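Local coordinates for protein monomethylamine methyltransferase MtmB1 (Methanosarcina barkeri, PDB 1NTH) that catalyses transfer of the methyl group from monomethylamine to the corrinoid cofactor of its partner protein MtmC, a step in methanogenesis from methylamine, at residues 22-27 with 73-78. Residues are numbered along the deposited sequence; the frame is centred on the assembly and turned at random.
Sequences CTQDDW and CGIYCT
Over one face of the Trp27 indole sits the CB of Tyr76, 3.4 Å from the centroid of the five-membered ring and only 8° off its normal, a well-centred CH-pi contact. At the indole edge, close to its plane, lie two backbone carbonyls: Trp27 CH2 is 3.3 Å from Cys73 O, with Gly74 O beside it, and Cys73 CB packs against the same corner. The phenol of Tyr76 has Trp27 CB over one face, toward the rim, and Cys22 O at its edge. The five-membered ring of Trp27 and the Tyr76 ring are near parallel, 26° apart, but slid so far that they barely overlap. With CG anti to the backbone N (chi1 -174°), the Tyr76 ring runs toward Cys22 and Gln24 at the N-terminal end of helix 24-42, where its OH donates to Cys22 O at 2.7 Å, somewhat off the carbonyl plane. A second hydrogen bond, with His81 ND1, also holds this hydroxyl. Cys22 SG approaches the ring obliquely, 4.0 Å from Tyr76 CE1, and Gln24 crosses it at about a right angle before its OE1 meets Lys237 NZ. Trp27 NE1 is hydrogen-bonded to Glu235 O, which should help hold the indole in its rotation. With Trp27 replaced by alanine, the face that packs on Tyr76 CB would be gone, which is likely to open a gap there and leave Glu235 O without its indole donor. Gly74, with positive phi, turns the chain out of helix 56-73 into strand 75-77; its buried O finds no hydrogen-bond partner. At the helix start Thr23 and Asp26 form a capping box: Asp26 N donates to Thr23 OG1 at 3.0 Å, and Thr23 N weakly returns a bond to Asp26 OD2. The arrangement is a capped helix N-terminus packed through aromatic side chains on a strand of a small mixed sheet, separate from the parallel strands of the TIM barrel.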
ATOM      1  N   CYS A  22      14.753   3.115  46.962  1.00 29.69           N
ATOM      2  CA  CYS A  22      15.358   1.862  47.381  1.00 30.41           C
ATOM      3  C   CYS A  22      16.654   1.630  46.602  1.00 29.56           C
ATOM      4  O   CYS A  22      16.720   1.929  45.412  1.00 30.91           O
ATOM      5  CB  CYS A  22      14.336   0.746  47.111  1.00 33.01           C
ATOM      6  SG  CYS A  22      14.902  -0.952  47.176  1.00 34.89           S
ATOM      7  N   THR A  23      17.692   1.123  47.266  1.00 27.45           N
ATOM      8  CA  THR A  23      18.951   0.862  46.572  1.00 26.12           C
ATOM      9  C   THR A  23      18.791  -0.458  45.831  1.00 24.14           C
ATOM     10  O   THR A  23      17.937  -1.270  46.187  1.00 23.54           O
ATOM     11  CB  THR A  23      20.146   0.741  47.543  1.00 27.15           C
ATOM     12  OG1 THR A  23      20.023  -0.462  48.310  1.00 28.13           O
ATOM     13  CG2 THR A  23      20.194   1.938  48.481  1.00 28.07           C
ATOM     14  N   GLN A  24      19.606  -0.681  44.808  1.00 24.25           N
ATOM     15  CA  GLN A  24      19.496  -1.918  44.051  1.00 25.03           C
ATOM     16  C   GLN A  24      19.890  -3.117  44.908  1.00 25.10           C
ATOM     17  O   GLN A  24      19.390  -4.223  44.703  1.00 23.15           O
ATOM     18  CB  GLN A  24      20.345  -1.858  42.774  1.00 26.81           C
ATOM     19  CG  GLN A  24      19.995  -2.966  41.783  1.00 30.18           C
ATOM     20  CD  GLN A  24      20.446  -2.673  40.360  1.00 32.14           C
ATOM     21  OE1 GLN A  24      20.224  -3.477  39.453  1.00 31.92           O
ATOM     22  NE2 GLN A  24      21.078  -1.522  40.158  1.00 34.58           N
ATOM     23  N   ASP A  25      20.780  -2.903  45.872  1.00 24.14           N
ATOM     24  CA  ASP A  25      21.185  -3.990  46.757  1.00 24.59           C
ATOM     25  C   ASP A  25      20.037  -4.355  47.687  1.00 22.70           C
ATOM     26  O   ASP A  25      19.844  -5.529  48.012  1.00 22.97           O
ATOM     27  CB  ASP A  25      22.417  -3.595  47.578  1.00 27.27           C
ATOM     28  CG  ASP A  25      23.719  -3.884  46.854  1.00 31.20           C
ATOM     29  OD1 ASP A  25      23.668  -4.318  45.685  1.00 32.64           O
ATOM     30  OD2 ASP A  25      24.797  -3.677  47.454  1.00 34.06           O
ATOM     31  N   ASP A  26      19.275  -3.353  48.125  1.00 21.84           N
ATOM     32  CA  ASP A  26      18.138  -3.621  49.003  1.00 23.24           C
ATOM     33  C   ASP A  26      17.136  -4.480  48.246  1.00 22.39           C
ATOM     34  O   ASP A  26      16.448  -5.314  48.831  1.00 21.87           O
ATOM     35  CB  ASP A  26      17.438  -2.329  49.437  1.00 26.44           C
ATOM     36  CG  ASP A  26      18.239  -1.533  50.455  1.00 31.67           C
ATOM     37  OD1 ASP A  26      18.917  -2.145  51.308  1.00 29.02           O
ATOM     38  OD2 ASP A  26      18.167  -0.286  50.406  1.00 34.69           O
ATOM     39  N   TRP A  27      17.058  -4.266  46.937  1.00 21.54           N
ATOM     40  CA  TRP A  27      16.132  -5.020  46.107  1.00 21.03           C
ATOM     41  C   TRP A  27      16.638  -6.431  45.830  1.00 19.81           C
ATOM     42  O   TRP A  27      15.939  -7.409  46.102  1.00 20.68           O
ATOM     43  CB  TRP A  27      15.897  -4.279  44.784  1.00 19.98           C
ATOM     44  CG  TRP A  27      14.817  -4.886  43.924  1.00 18.65           C
ATOM     45  CD1 TRP A  27      14.988  -5.666  42.813  1.00 19.90           C
ATOM     46  CD2 TRP A  27      13.403  -4.741  44.100  1.00 17.72           C
ATOM     47  NE1 TRP A  27      13.762  -6.010  42.284  1.00 17.21           N
ATOM     48  CE2 TRP A  27      12.776  -5.455  43.053  1.00 18.28           C
ATOM     49  CE3 TRP A  27      12.604  -4.074  45.038  1.00 18.54           C
ATOM     50  CZ2 TRP A  27      11.383  -5.520  42.921  1.00 18.27           C
ATOM     51  CZ3 TRP A  27      11.218  -4.138  44.908  1.00 20.20           C
ATOM     52  CH2 TRP A  27      10.624  -4.858  43.853  1.00 20.02           C
ATOM     53  N   CYS A  73       5.849  -7.160  45.948  1.00 22.29           N
ATOM     54  CA  CYS A  73       7.153  -6.564  45.672  1.00 22.14           C
ATOM     55  C   CYS A  73       7.092  -5.370  44.740  1.00 22.39           C
ATOM     56  O   CYS A  73       7.617  -4.300  45.044  1.00 21.26           O
ATOM     57  CB  CYS A  73       8.095  -7.594  45.052  1.00 22.88           C
ATOM     58  SG  CYS A  73       8.592  -8.912  46.162  1.00 25.67           S
ATOM     59  N   GLY A  74       6.450  -5.568  43.595  1.00 21.41           N
ATOM     60  CA  GLY A  74       6.374  -4.512  42.608  1.00 20.32           C
ATOM     61  C   GLY A  74       7.561  -4.665  41.677  1.00 18.25           C
ATOM     62  O   GLY A  74       8.187  -5.731  41.627  1.00 19.20           O
ATOM     63  N   ILE A  75       7.885  -3.600  40.954  1.00 18.15           N
ATOM     64  CA  ILE A  75       8.992  -3.614  40.009  1.00 17.10           C
ATOM     65  C   ILE A  75       9.983  -2.495  40.315  1.00 16.03           C
ATOM     66  O   ILE A  75       9.595  -1.343  40.500  1.00 18.08           O
ATOM     67  CB  ILE A  75       8.478  -3.432  38.557  1.00 17.05           C
ATOM     68  CG1 ILE A  75       7.501  -4.559  38.202  1.00 16.75           C
ATOM     69  CG2 ILE A  75       9.648  -3.396  37.589  1.00 16.32           C
ATOM     70  CD1 ILE A  75       8.123  -5.945  38.170  1.00 16.99           C
ATOM     71  N   TYR A  76      11.263  -2.842  40.356  1.00 17.32           N
ATOM     72  CA  TYR A  76      12.312  -1.871  40.635  1.00 18.13           C
ATOM     73  C   TYR A  76      12.754  -1.183  39.345  1.00 18.26           C
ATOM     74  O   TYR A  76      13.068  -1.851  38.358  1.00 19.36           O
ATOM     75  CB  TYR A  76      13.521  -2.576  41.260  1.00 18.52           C
ATOM     76  CG  TYR A  76      14.611  -1.636  41.727  1.00 20.52           C
ATOM     77  CD1 TYR A  76      14.461  -0.899  42.901  1.00 22.39           C
ATOM     78  CD2 TYR A  76      15.782  -1.471  40.990  1.00 20.73           C
ATOM     79  CE1 TYR A  76      15.453  -0.019  43.332  1.00 23.49           C
ATOM     80  CE2 TYR A  76      16.782  -0.591  41.413  1.00 22.58           C
ATOM     81  CZ  TYR A  76      16.607   0.129  42.584  1.00 23.47           C
ATOM     82  OH  TYR A  76      17.591   0.995  43.015  1.00 24.80           O
ATOM     83  N   CYS A  77      12.777   0.147  39.353  1.00 19.05           N
ATOM     84  CA  CYS A  77      13.223   0.906  38.188  1.00 19.96           C
ATOM     85  C   CYS A  77      14.671   1.316  38.444  1.00 21.31           C
ATOM     86  O   CYS A  77      14.950   2.092  39.359  1.00 21.58           O
ATOM     87  CB  CYS A  77      12.361   2.150  37.978  1.00 22.06           C
ATOM     88  SG  CYS A  77      12.890   3.148  36.549  1.00 25.64           S
ATOM     89  N   THR A  78      15.585   0.797  37.632  1.00 22.21           N
ATOM     90  CA  THR A  78      17.009   1.079  37.794  1.00 23.71           C
ATOM     91  C   THR A  78      17.431   2.531  37.608  1.00 25.47           C
ATOM     92  O   THR A  78      18.398   2.982  38.226  1.00 26.34           O
ATOM     93  CB  THR A  78      17.856   0.214  36.840  1.00 24.91           C
ATOM     94  OG1 THR A  78      17.451   0.458  35.488  1.00 24.19           O
ATOM     95  CG2 THR A  78      17.687  -1.262  37.165  1.00 25.19           C
TER